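Local coordinates for protein homoserine dehydrogenase (Thermoplasma acidophilum, PDB 3ING) that probably catalyses the NADPH-dependent reduction of aspartate semialdehyde to homoserine, a shared step on the way to threonine and methionine, at residues A[42-47]-A[64-69]; A[207-212]-A[238-243]. One frame throughout, in Å; residues are numbered along the deposited sequence.

Contact 1: A[42-47]-A[64-69]. With NDP (NADPH dihydro-nicotinamide-adenine-dinucleotide phosphate), chain C.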
loop_
_atom_site.group_PDB
_atom_site.type_symbol
_atom_site.label_atom_id
_atom_site.label_comp_id
_atom_site.label_asym_id
_atom_site.label_seq_id
_atom_site.Cartn_x
_atom_site.Cartn_y
_atom_site.Cartn_z
ATOM N N ASP A 42 -15.951 -26.784 6.404
ATOM C CA ASP A 42 -15.345 -26.747 7.689
ATOM C C ASP A 42 -14.774 -28.172 7.892
ATOM O O ASP A 42 -14.676 -28.929 6.940
ATOM C CB ASP A 42 -16.309 -26.308 8.795
ATOM C CG ASP A 42 -17.512 -27.223 8.971
ATOM O OD1 ASP A 42 -17.457 -28.444 8.687
ATOM O OD2 ASP A 42 -18.507 -26.699 9.496
ATOM N N SER A 43 -14.362 -28.520 9.099
ATOM C CA SER A 43 -13.648 -29.784 9.281
ATOM C C SER A 43 -14.544 -30.986 9.093
ATOM O O SER A 43 -14.053 -32.069 8.772
ATOM C CB SER A 43 -13.007 -29.850 10.667
ATOM O OG SER A 43 -13.996 -29.765 11.677
ATOM N N ARG A 44 -15.845 -30.804 9.287
ATOM C CA ARG A 44 -16.781 -31.927 9.242
ATOM C C ARG A 44 -17.775 -31.964 8.100
ATOM O O ARG A 44 -18.273 -33.030 7.786
ATOM C CB ARG A 44 -17.603 -31.906 10.520
ATOM C CG ARG A 44 -16.801 -32.128 11.778
ATOM C CD ARG A 44 -17.718 -32.066 12.991
ATOM N NE ARG A 44 -18.111 -30.692 13.324
ATOM C CZ ARG A 44 -19.109 -30.356 14.150
ATOM N NH1 ARG A 44 -19.847 -31.279 14.765
ATOM N NH2 ARG A 44 -19.368 -29.074 14.372
ATOM N N SER A 45 -18.103 -30.811 7.514
ATOM C CA SER A 45 -19.184 -30.716 6.499
ATOM C C SER A 45 -18.816 -29.807 5.319
ATOM O O SER A 45 -17.788 -29.093 5.324
ATOM C CB SER A 45 -20.479 -30.179 7.139
ATOM O OG SER A 45 -20.319 -28.853 7.654
ATOM N N TYR A 46 -19.630 -29.869 4.275
ATOM C CA TYR A 46 -19.417 -28.987 3.130
ATOM C C TYR A 46 -20.700 -28.744 2.367
ATOM O O TYR A 46 -21.718 -29.445 2.566
ATOM C CB TYR A 46 -18.348 -29.552 2.184
ATOM C CG TYR A 46 -18.832 -30.681 1.304
ATOM C CD1 TYR A 46 -18.922 -31.970 1.801
ATOM C CD2 TYR A 46 -19.140 -30.473 -0.032
ATOM C CE1 TYR A 46 -19.354 -33.008 1.034
ATOM C CE2 TYR A 46 -19.561 -31.529 -0.838
ATOM C CZ TYR A 46 -19.679 -32.794 -0.281
ATOM O OH TYR A 46 -20.073 -33.872 -1.011
ATOM N N ALA A 47 -20.639 -27.725 1.518
ATOM C CA ALA A 47 -21.693 -27.406 0.564
ATOM C C ALA A 47 -21.014 -27.193 -0.773
ATOM O O ALA A 47 -19.910 -26.636 -0.840
ATOM C CB ALA A 47 -22.436 -26.131 0.967
ATOM N N THR A 64 -25.504 -23.435 14.314
ATOM C CA THR A 64 -25.334 -24.848 14.567
ATOM C C THR A 64 -23.915 -25.311 14.687
ATOM O O THR A 64 -23.696 -26.472 15.066
ATOM C CB THR A 64 -25.956 -25.743 13.423
ATOM O OG1 THR A 64 -25.169 -25.635 12.236
ATOM C CG2 THR A 64 -27.422 -25.394 13.174
ATOM N N GLY A 65 -22.974 -24.462 14.296
ATOM C CA GLY A 65 -21.554 -24.797 14.331
ATOM C C GLY A 65 -21.098 -25.633 13.151
ATOM O O GLY A 65 -19.934 -26.058 13.104
ATOM N N ARG A 66 -21.981 -25.856 12.169
ATOM C CA ARG A 66 -21.634 -26.637 10.979
ATOM C C ARG A 66 -22.109 -25.967 9.697
ATOM O O ARG A 66 -23.112 -25.265 9.676
ATOM C CB ARG A 66 -22.239 -28.017 11.022
ATOM C CG ARG A 66 -21.592 -28.913 11.999
ATOM C CD ARG A 66 -22.259 -30.276 11.982
ATOM N NE ARG A 66 -23.724 -30.212 11.846
ATOM C CZ ARG A 66 -24.595 -29.907 12.821
ATOM N NH1 ARG A 66 -24.197 -29.579 14.057
ATOM N NH2 ARG A 66 -25.890 -29.905 12.548
ATOM N N ILE A 67 -21.365 -26.196 8.625
ATOM C CA ILE A 67 -21.702 -25.635 7.329
ATOM C C ILE A 67 -22.924 -26.296 6.771
ATOM O O ILE A 67 -23.779 -25.634 6.159
ATOM C CB ILE A 67 -20.549 -25.829 6.329
ATOM C CG1 ILE A 67 -19.424 -24.865 6.716
ATOM C CG2 ILE A 67 -21.036 -25.615 4.857
ATOM C CD1 ILE A 67 -19.794 -23.417 6.479
ATOM N N SER A 68 -22.994 -27.597 6.956
ATOM C CA SER A 68 -24.110 -28.365 6.455
ATOM C C SER A 68 -24.178 -29.673 7.189
ATOM O O SER A 68 -23.352 -29.957 8.062
ATOM C CB SER A 68 -23.917 -28.674 4.983
ATOM O OG SER A 68 -23.102 -29.822 4.810
ATOM N N ASP A 69 -25.132 -30.505 6.797
ATOM C CA ASP A 69 -25.283 -31.806 7.401
ATOM C C ASP A 69 -24.862 -32.855 6.397
ATOM O O ASP A 69 -25.436 -33.930 6.344
ATOM C CB ASP A 69 -26.729 -31.990 7.878
ATOM C CG ASP A 69 -27.095 -31.008 9.012
ATOM O OD1 ASP A 69 -26.833 -31.366 10.193
ATOM O OD2 ASP A 69 -27.631 -29.899 8.712
HETATM P PA NDP C . -10.189 -21.424 13.011
HETATM O O1A NDP C . -11.102 -20.475 13.675
HETATM O O2A NDP C . -9.693 -22.553 13.834
HETATM O O5B NDP C . -10.896 -22.062 11.712
HETATM C C5B NDP C . -10.353 -23.092 10.911
HETATM C C4B NDP C . -11.400 -23.607 9.936
HETATM O O4B NDP C . -10.920 -24.698 9.194
HETATM C C3B NDP C . -12.633 -24.166 10.659
HETATM O O3B NDP C . -13.784 -24.091 9.831
HETATM C C2B NDP C . -12.263 -25.592 10.886
HETATM O O2B NDP C . -13.354 -26.453 11.063
HETATM C C1B NDP C . -11.613 -25.890 9.560
HETATM N N9A NDP C . -10.667 -26.998 9.569
HETATM C C8A NDP C . -9.844 -27.467 10.555
HETATM N N7A NDP C . -9.103 -28.490 10.025
HETATM C C5A NDP C . -9.456 -28.648 8.740
HETATM C C6A NDP C . -9.014 -29.552 7.797
HETATM N N6A NDP C . -7.891 -30.237 7.994
HETATM N N1A NDP C . -9.571 -29.439 6.573
HETATM C C2A NDP C . -10.563 -28.530 6.265
HETATM N N3A NDP C . -11.014 -27.613 7.195
HETATM C C4A NDP C . -10.427 -27.712 8.424
HETATM O O3 NDP C . -8.935 -20.632 12.394
HETATM P PN NDP C . -8.894 -19.077 11.987
HETATM O O1N NDP C . -8.685 -18.255 13.218
HETATM O O2N NDP C . -10.079 -18.825 11.109
HETATM O O5D NDP C . -7.529 -18.969 11.115
HETATM C C5D NDP C . -7.576 -19.608 9.839
HETATM C C4D NDP C . -6.223 -19.447 9.154
HETATM O O4D NDP C . -5.985 -18.066 8.999
HETATM C C3D NDP C . -5.062 -19.976 9.952
HETATM O O3D NDP C . -4.133 -20.726 9.161
HETATM C C2D NDP C . -4.432 -18.737 10.559
HETATM O O2D NDP C . -3.063 -18.891 10.821
HETATM C C1D NDP C . -4.697 -17.713 9.481
HETATM N N1N NDP C . -4.652 -16.340 9.951
HETATM C C2N NDP C . -5.477 -15.951 10.974
HETATM C C3N NDP C . -5.358 -14.713 11.589
HETATM C C7N NDP C . -6.376 -14.307 12.585
HETATM O O7N NDP C . -6.704 -12.970 12.604
HETATM N N7N NDP C . -7.032 -15.186 13.331
HETATM C C4N NDP C . -4.548 -13.595 10.942
HETATM C C5N NDP C . -3.713 -14.120 9.807
HETATM C C6N NDP C . -3.810 -15.434 9.355
HETATM P P2B NDP C . -14.499 -26.213 12.159
HETATM O O1X NDP C . -15.236 -27.521 12.054
HETATM O O2X NDP C . -15.298 -24.899 11.914
HETATM O O3X NDP C . -13.746 -26.095 13.445
HETATM O O HOH W 1 -17.815 -28.333 11.988
HETATM O O HOH W 2 -21.332 -28.072 16.576
#
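Asp42 and Ser45 reach for the backbone of Ile67 and Ser68. OD2 of Asp42 takes the amide N of Ile67 at 3.0 Å, the N-H arriving from above the carboxylate plane, 40° out of it, while the flank of the isoleucine slides past the carboxylate, CG1 lying 3.5 Å from OD2. Ser45 suits its place because a short hydroxyl can be donor and acceptor at once: OG receives Ser68 N at 3.0 Å, takes a weak second bond from Ile67 N, and gives its own proton to Asp42 OD1. That OD1 also accepts Arg44 N, which makes an Asx turn, and Ser45 N, which widens it to an Asx motif; with CG set between the backbone N and the carbonyl carbon (chi1 61°), both oxygens are brought to their partners. This turn follows strand 34-41 of the Rossmann-type domain, where the loop meets the 2'-phosphate of NADPH: Ser43 OG donates to O1X at 2.6 Å, and its amide to both O1X and O2B. Asp42 OD2 is further paired with Lys61, which also binds the NADPH. With an alanine here, Lys61 would lose this carboxylate partner, the Arg44 and Ser45 amides would lose OD1 and Ile67 N would keep only its weak bond to Ser45 OG, so the turn beside the phosphate is likely to shift. Farther out, Arg44 lays one guanidinium face over CG of Arg66, 3.3 Å from NH2, with the two guanidinium planes 80° apart; Arg66 turns its own charge to Asp69 OD1. Water 1 bridges Arg44 NE to phosphate oxygen O1X. Ser68 OG donates to Tyr46 O at 2.7 Å, from above the carbonyl plane, and Ile67 CG2 rests 4.2 Å from Ala47 CB.

Contact 2: A[207-212]-A[238-243]; sequences DDLNGL and SGVDER
Leu209 and Val240 meet through both backbone and side chain. The amide of Val240 points at Leu209 O, 2.9 Å from N to O with an N-H...O angle of 163°, and it approaches nearly along the line of the C=O bond. Over this bond Val240 leans its CG2, which sits between its own backbone N and carbonyl carbon (chi1 -59° for CG1), 3.4 Å from Leu209 O and 4.0 Å from Leu209 CB. A branched residue suits the spot, for both methyls lie near Leu209 O, CG2 the nearer. The backbones pack tightly here: CA of Gly239 lies 3.2 Å from Leu209 O, and a side chain on Gly239 would run into Leu209 O and Asn210 CA. Gly211 is constrained too, since a CB there would strike Ser238 O and its own backbone angles also call for glycine; its bare CA instead makes a CA-H...O contact with Ser238 O at 3.5 Å. Its positive phi takes the chain out of the first helix, and it occupies the N-cap position of the next, while Asn210 OD1 supports the bend by accepting Leu212 N in an Asx turn.

The other side is looser and wetter. Water 3 donates to both Gly211 O and Ser238 O, and the side chains of Asn210 and Ser238 point away from the opposing segment. Beyond Val240 the loop keeps its own order, Arg243 gripping Asp241 side-on through NE and NH2. The contact thus pins the loop leading to strand 249-258 against the junction of helices 206-209 and 212-226, with helix 173-183 touching Leu209 through Val178 and Val240 through Ile175.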
loop_
_atom_site.group_PDB
_atom_site.type_symbol
_atom_site.label_atom_id
_atom_site.label_comp_id
_atom_site.label_asym_id
_atom_site.label_seq_id
_atom_site.Cartn_x
_atom_site.Cartn_y
_atom_site.Cartn_z
ATOM N N ASP A 207 1.610 -22.567 18.994
ATOM C CA ASP A 207 2.297 -21.986 17.813
ATOM C C ASP A 207 2.585 -20.497 18.010
ATOM O O ASP A 207 3.566 -19.980 17.503
ATOM C CB ASP A 207 1.463 -22.117 16.536
ATOM C CG ASP A 207 1.347 -23.526 16.044
ATOM O OD1 ASP A 207 1.874 -24.436 16.729
ATOM O OD2 ASP A 207 0.676 -23.703 14.998
ATOM N N ASP A 208 1.693 -19.798 18.704
ATOM C CA ASP A 208 1.894 -18.380 19.029
ATOM C C ASP A 208 2.973 -18.226 20.109
ATOM O O ASP A 208 3.920 -17.460 19.960
ATOM C CB ASP A 208 0.613 -17.761 19.566
ATOM C CG ASP A 208 -0.441 -17.545 18.495
ATOM O OD1 ASP A 208 -0.112 -16.886 17.499
ATOM O OD2 ASP A 208 -1.600 -17.956 18.700
ATOM N N LEU A 209 2.807 -18.952 21.201
ATOM C CA LEU A 209 3.660 -18.767 22.392
ATOM C C LEU A 209 5.080 -19.229 22.151
ATOM O O LEU A 209 6.018 -18.715 22.754
ATOM C CB LEU A 209 3.051 -19.474 23.622
ATOM C CG LEU A 209 1.622 -19.001 23.958
ATOM C CD1 LEU A 209 1.036 -19.775 25.149
ATOM C CD2 LEU A 209 1.561 -17.467 24.194
ATOM N N ASN A 210 5.290 -20.191 21.273
ATOM C CA ASN A 210 6.684 -20.591 21.065
ATOM C C ASN A 210 7.337 -19.809 19.932
ATOM O O ASN A 210 8.504 -19.997 19.646
ATOM C CB ASN A 210 6.839 -22.089 20.952
ATOM C CG ASN A 210 6.105 -22.657 19.810
ATOM O OD1 ASN A 210 5.815 -21.953 18.848
ATOM N ND2 ASN A 210 5.760 -23.952 19.910
ATOM N N GLY A 211 6.599 -18.854 19.353
ATOM C CA GLY A 211 7.159 -17.989 18.308
ATOM C C GLY A 211 7.142 -18.601 16.906
ATOM O O GLY A 211 7.648 -18.006 15.945
ATOM N N LEU A 212 6.517 -19.762 16.771
ATOM C CA LEU A 212 6.412 -20.451 15.480
ATOM C C LEU A 212 5.562 -19.678 14.478
ATOM O O LEU A 212 5.872 -19.654 13.302
ATOM C CB LEU A 212 5.838 -21.851 15.673
ATOM C CG LEU A 212 5.884 -22.827 14.495
ATOM C CD1 LEU A 212 7.284 -22.921 13.900
ATOM C CD2 LEU A 212 5.412 -24.254 14.975
ATOM N N SER A 238 12.186 -16.999 18.568
ATOM C CA SER A 238 12.108 -17.182 20.002
ATOM C C SER A 238 10.643 -17.099 20.432
ATOM O O SER A 238 9.852 -16.413 19.799
ATOM C CB SER A 238 12.855 -16.061 20.759
ATOM O OG SER A 238 14.079 -15.675 20.165
ATOM N N GLY A 239 10.326 -17.711 21.563
ATOM C CA GLY A 239 8.959 -17.700 22.077
ATOM C C GLY A 239 8.955 -16.887 23.340
ATOM O O GLY A 239 9.915 -16.205 23.646
ATOM N N VAL A 240 7.866 -16.972 24.084
ATOM C CA VAL A 240 7.760 -16.300 25.366
ATOM C C VAL A 240 8.495 -17.161 26.395
ATOM O O VAL A 240 8.542 -18.366 26.258
ATOM C CB VAL A 240 6.281 -16.131 25.752
ATOM C CG1 VAL A 240 5.537 -15.323 24.675
ATOM C CG2 VAL A 240 5.624 -17.469 25.855
ATOM N N ASP A 241 9.113 -16.555 27.395
ATOM C CA ASP A 241 9.766 -17.328 28.434
ATOM C C ASP A 241 9.374 -16.747 29.781
ATOM O O ASP A 241 8.498 -15.887 29.867
ATOM C CB ASP A 241 11.285 -17.331 28.240
ATOM C CG ASP A 241 11.868 -15.934 28.174
ATOM O OD1 ASP A 241 11.346 -15.001 28.827
ATOM O OD2 ASP A 241 12.873 -15.775 27.460
ATOM N N GLU A 242 10.035 -17.191 30.837
ATOM C CA GLU A 242 9.592 -16.826 32.186
ATOM C C GLU A 242 10.115 -15.463 32.662
ATOM O O GLU A 242 9.961 -15.097 33.826
ATOM C CB GLU A 242 9.913 -17.984 33.159
ATOM C CG GLU A 242 9.035 -19.219 32.862
ATOM C CD GLU A 242 9.240 -20.416 33.806
ATOM O OE1 GLU A 242 10.114 -20.357 34.714
ATOM O OE2 GLU A 242 8.504 -21.426 33.634
ATOM N N ARG A 243 10.664 -14.668 31.764
ATOM C CA ARG A 243 11.209 -13.400 32.185
ATOM C C ARG A 243 10.134 -12.387 32.638
ATOM O O ARG A 243 8.927 -12.554 32.445
ATOM C CB ARG A 243 12.046 -12.793 31.059
ATOM C CG ARG A 243 11.289 -11.838 30.135
ATOM C CD ARG A 243 12.204 -11.324 29.044
ATOM N NE ARG A 243 12.522 -12.384 28.094
ATOM C CZ ARG A 243 13.398 -12.254 27.101
ATOM N NH1 ARG A 243 14.048 -11.099 26.921
ATOM N NH2 ARG A 243 13.622 -13.284 26.283
HETATM O O HOH W 3 9.359 -15.907 16.975
#

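How the contacts relate
Contact 1 comes first along the chain and is complete well before contact 2 begins, and the two belong to different parts of the protein: 42-47 with 64-69 to the NAD-binding part, 207-212 with 238-243 to the homoserine dehydrogenase part. Their centres are 33 Å apart and their nearest atoms about 16 Å. Contact 1 stands at the edge of the mixed sheet, where strand 46-48 is outermost; contact 2 lies between strands 164-170 and 249-258 of the antiparallel sheet, in the helical connection. NADPH spans much of the gap: contact 1 holds its 2'-phosphate directly, whereas in contact 2 the side chain of Asn210 stays about 12 Å from the NADPH, and the contact joins neighbouring structural elements instead.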